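Local coordinates for protein dihydrodipicolinate synthase (Agrobacterium tumefaciens, PDB 3B4U) that probably catalyses the condensation of pyruvate with aspartate semialdehyde in lysine biosynthesis, at residues B[147-159]-B[177-189]. Residues are numbered along the deposited sequence; the frame is centred on the assembly and turned at random.
Sequences VTLSVELVGRLKA and HTERLLKEHGDLA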
# COMPACT_ATOMS: atom_id res chain seq x y z
N VAL B 147 9.21 3.09 4.50
CA VAL B 147 9.39 4.52 4.29
C VAL B 147 9.70 5.15 5.64
O VAL B 147 8.90 5.18 6.56
CB VAL B 147 8.15 5.16 3.65
CG1 VAL B 147 8.43 6.64 3.43
CG2 VAL B 147 7.79 4.45 2.33
N THR B 148 10.92 5.59 5.79
CA THR B 148 11.33 6.33 6.97
C THR B 148 10.99 7.80 6.80
O THR B 148 11.18 8.35 5.75
CB THR B 148 12.83 6.16 7.18
OG1 THR B 148 13.11 4.77 7.44
CG2 THR B 148 13.33 6.99 8.34
N LEU B 149 10.50 8.40 7.87
CA LEU B 149 10.32 9.84 7.95
C LEU B 149 11.49 10.41 8.74
O LEU B 149 11.54 10.33 9.96
CB LEU B 149 8.98 10.20 8.57
CG LEU B 149 7.74 9.53 7.97
CD1 LEU B 149 6.48 9.99 8.70
CD2 LEU B 149 7.65 9.77 6.48
N SER B 150 12.45 10.97 8.04
CA SER B 150 13.65 11.47 8.68
C SER B 150 13.36 12.64 9.60
O SER B 150 12.36 13.34 9.45
CB SER B 150 14.68 11.88 7.64
OG SER B 150 14.25 13.07 7.00
N VAL B 151 14.25 12.86 10.56
CA VAL B 151 14.16 14.04 11.41
C VAL B 151 14.11 15.31 10.56
O VAL B 151 13.32 16.22 10.83
CB VAL B 151 15.32 14.08 12.43
CG1 VAL B 151 15.30 15.37 13.23
CG2 VAL B 151 15.26 12.84 13.36
N GLU B 152 14.91 15.35 9.51
CA GLU B 152 14.97 16.49 8.62
C GLU B 152 13.62 16.71 7.92
O GLU B 152 13.13 17.84 7.82
CB GLU B 152 16.11 16.27 7.62
CG GLU B 152 17.51 16.32 8.24
CD GLU B 152 18.03 15.04 8.98
OE1 GLU B 152 17.45 13.91 9.03
OE2 GLU B 152 19.13 15.19 9.54
N LEU B 153 13.01 15.63 7.44
CA LEU B 153 11.69 15.73 6.81
C LEU B 153 10.66 16.24 7.80
O LEU B 153 9.86 17.10 7.47
CB LEU B 153 11.28 14.37 6.25
CG LEU B 153 9.87 14.39 5.64
CD1 LEU B 153 9.73 15.35 4.45
CD2 LEU B 153 9.48 12.98 5.23
N VAL B 154 10.66 15.68 9.02
CA VAL B 154 9.72 16.15 10.06
C VAL B 154 9.90 17.66 10.25
O VAL B 154 8.93 18.38 10.31
CB VAL B 154 9.89 15.38 11.35
CG1 VAL B 154 9.09 16.02 12.45
CG2 VAL B 154 9.48 13.91 11.17
N GLY B 155 11.15 18.14 10.28
CA GLY B 155 11.40 19.59 10.43
C GLY B 155 10.83 20.39 9.28
O GLY B 155 10.27 21.44 9.49
N ARG B 156 11.00 19.91 8.04
CA ARG B 156 10.44 20.58 6.88
C ARG B 156 8.93 20.65 6.96
O ARG B 156 8.31 21.63 6.62
CB ARG B 156 10.92 19.95 5.57
CG ARG B 156 12.41 20.10 5.34
CD ARG B 156 12.93 19.18 4.27
NE ARG B 156 12.42 19.56 2.95
CZ ARG B 156 12.65 18.86 1.84
NH1 ARG B 156 13.25 17.68 1.89
NH2 ARG B 156 12.23 19.31 0.68
N LEU B 157 8.30 19.55 7.38
CA LEU B 157 6.86 19.51 7.51
C LEU B 157 6.36 20.46 8.60
O LEU B 157 5.38 21.16 8.41
CB LEU B 157 6.39 18.08 7.78
CG LEU B 157 6.60 17.10 6.62
CD1 LEU B 157 6.32 15.65 7.11
CD2 LEU B 157 5.76 17.45 5.44
N LYS B 158 7.02 20.43 9.75
CA LYS B 158 6.63 21.31 10.86
C LYS B 158 6.75 22.77 10.46
O LYS B 158 5.89 23.57 10.78
CB LYS B 158 7.52 21.01 12.05
CG LYS B 158 7.16 21.75 13.30
CD LYS B 158 8.08 21.40 14.45
CE LYS B 158 9.33 22.28 14.52
NZ LYS B 158 10.22 21.81 15.63
N ALA B 159 7.84 23.12 9.78
CA ALA B 159 8.08 24.52 9.37
C ALA B 159 7.03 24.99 8.39
O ALA B 159 6.56 26.12 8.48
CB ALA B 159 9.48 24.66 8.79
N HIS B 177 17.23 8.05 16.48
CA HIS B 177 16.24 8.84 15.75
C HIS B 177 15.26 9.51 16.72
O HIS B 177 15.06 10.73 16.69
CB HIS B 177 15.51 7.90 14.80
CG HIS B 177 14.47 8.58 13.97
ND1 HIS B 177 13.13 8.67 14.30
CD2 HIS B 177 14.63 9.23 12.79
CE1 HIS B 177 12.52 9.34 13.34
NE2 HIS B 177 13.39 9.68 12.42
N THR B 178 14.66 8.73 17.60
CA THR B 178 13.67 9.24 18.53
C THR B 178 14.23 10.39 19.38
O THR B 178 13.53 11.39 19.62
CB THR B 178 13.16 8.13 19.45
OG1 THR B 178 12.84 6.99 18.66
CG2 THR B 178 11.95 8.57 20.23
N GLU B 179 15.45 10.22 19.87
CA GLU B 179 16.03 11.25 20.72
C GLU B 179 16.19 12.59 19.98
O GLU B 179 16.03 13.64 20.59
CB GLU B 179 17.34 10.76 21.35
CG GLU B 179 18.54 10.76 20.50
CD GLU B 179 19.80 10.45 21.29
OE1 GLU B 179 19.81 10.73 22.49
OE2 GLU B 179 20.74 9.92 20.70
N ARG B 180 16.54 12.55 18.69
CA ARG B 180 16.59 13.74 17.83
C ARG B 180 15.22 14.32 17.58
O ARG B 180 15.06 15.54 17.56
CB ARG B 180 17.23 13.40 16.48
CG ARG B 180 18.69 13.10 16.60
CD ARG B 180 19.27 12.66 15.29
NE ARG B 180 19.31 13.78 14.36
CZ ARG B 180 18.82 13.77 13.13
NH1 ARG B 180 18.25 12.69 12.61
NH2 ARG B 180 18.92 14.87 12.38
N LEU B 181 14.20 13.46 17.39
CA LEU B 181 12.84 13.97 17.29
C LEU B 181 12.49 14.76 18.53
O LEU B 181 11.85 15.79 18.45
CB LEU B 181 11.78 12.86 17.09
CG LEU B 181 11.74 12.16 15.75
CD1 LEU B 181 10.64 11.12 15.83
CD2 LEU B 181 11.50 13.14 14.59
N LEU B 182 12.87 14.28 19.71
CA LEU B 182 12.55 14.99 20.92
C LEU B 182 13.32 16.31 21.04
O LEU B 182 12.73 17.34 21.39
CB LEU B 182 12.77 14.08 22.14
CG LEU B 182 11.80 12.89 22.21
CD1 LEU B 182 12.32 11.83 23.19
CD2 LEU B 182 10.37 13.34 22.56
N LYS B 183 14.61 16.31 20.70
CA LYS B 183 15.40 17.56 20.78
C LYS B 183 15.00 18.63 19.79
O LYS B 183 14.99 19.82 20.10
CB LYS B 183 16.88 17.24 20.57
CG LYS B 183 17.50 16.47 21.69
CD LYS B 183 18.92 16.03 21.31
CE LYS B 183 19.62 15.28 22.40
NZ LYS B 183 21.01 14.90 21.96
N GLU B 184 14.76 18.19 18.55
CA GLU B 184 14.48 19.10 17.47
C GLU B 184 13.01 19.43 17.36
O GLU B 184 12.68 20.53 16.95
CB GLU B 184 14.97 18.55 16.14
CG GLU B 184 16.43 18.29 16.09
CD GLU B 184 17.28 19.52 16.20
OE1 GLU B 184 16.88 20.62 15.76
OE2 GLU B 184 18.36 19.35 16.78
N HIS B 185 12.13 18.46 17.69
CA HIS B 185 10.71 18.56 17.39
C HIS B 185 9.85 18.17 18.56
O HIS B 185 8.68 17.89 18.39
CB HIS B 185 10.37 17.72 16.15
CG HIS B 185 11.24 18.06 14.99
ND1 HIS B 185 11.34 19.36 14.52
CD2 HIS B 185 12.07 17.31 14.24
CE1 HIS B 185 12.21 19.38 13.53
NE2 HIS B 185 12.66 18.15 13.32
N GLY B 186 10.38 18.28 19.77
CA GLY B 186 9.61 17.96 20.95
C GLY B 186 8.55 18.97 21.32
O GLY B 186 7.80 18.72 22.23
N ASP B 187 8.47 20.06 20.55
CA ASP B 187 7.34 20.98 20.58
C ASP B 187 6.08 20.35 19.99
O ASP B 187 4.97 20.79 20.27
CB ASP B 187 7.69 22.32 19.90
CG ASP B 187 8.20 22.20 18.47
OD1 ASP B 187 9.01 21.35 18.13
OD2 ASP B 187 7.84 23.08 17.65
N LEU B 188 6.26 19.32 19.17
CA LEU B 188 5.16 18.54 18.62
C LEU B 188 4.87 17.40 19.58
O LEU B 188 5.59 17.15 20.53
CB LEU B 188 5.56 17.98 17.27
CG LEU B 188 5.94 19.00 16.20
CD1 LEU B 188 6.22 18.24 14.89
CD2 LEU B 188 4.87 20.08 16.10
N ALA B 189 3.80 16.67 19.29
CA ALA B 189 3.45 15.45 20.05
C ALA B 189 4.29 14.30 19.47
O ALA B 189 3.96 13.74 18.41
CB ALA B 189 1.97 15.18 19.94
O HOH W 1 16.61 10.95 10.51
O HOH W 2 18.87 11.93 9.50
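The H185 imidazole lies against helix 151-160 with a methyl of V154 on one face: CG1 lies 4.1 Å from the ring centroid, a CH-pi contact. CB of the preceding residue, E184, covers the opposite face. At the edge, K158 NZ donates to H185 ND1 at 2.9 Å, practically in the ring plane, while H185 NE2 gives a weak bond to V151 O. The pattern is consistent with a proton on NE2, and the two bonds probably limit the ring's rotation. H185 CE1 comes within 3.2 Å of G155 CA, where no side chain intervenes.

Toward the helix starts, R180 and E152 are each modelled in two conformers. In one of them the R180 guanidinium takes V151 over one face, with E152 and a water at its edge; NH2 then reaches E152 OE2 at 2.9 Å from above the carboxylate plane, a salt bridge that is probably not constant. The H177 ring turns its NE2-H to L149 O, 3.1 Å away, and its ND1 makes a weak bond to D170. V151 is one knob, held among H177, R180, L181 and H185; H185 is the other, among V151, V154, G155 and K158.

K158 stretches out with CG anti to the backbone N (chi1 -175°), laying its CD against L188, then bends at chi3 to bring NZ to the syn lone pair of D187 OD1, 2.8 Å away, in a salt bridge.

Segments 151-159 and 177-185 cross at -27°, in consecutive outer helices of the TIM barrel joined through strand 165-170. V154 and L181 both rest on V168 of that strand, while L153 and L157 pack against helix 115-129.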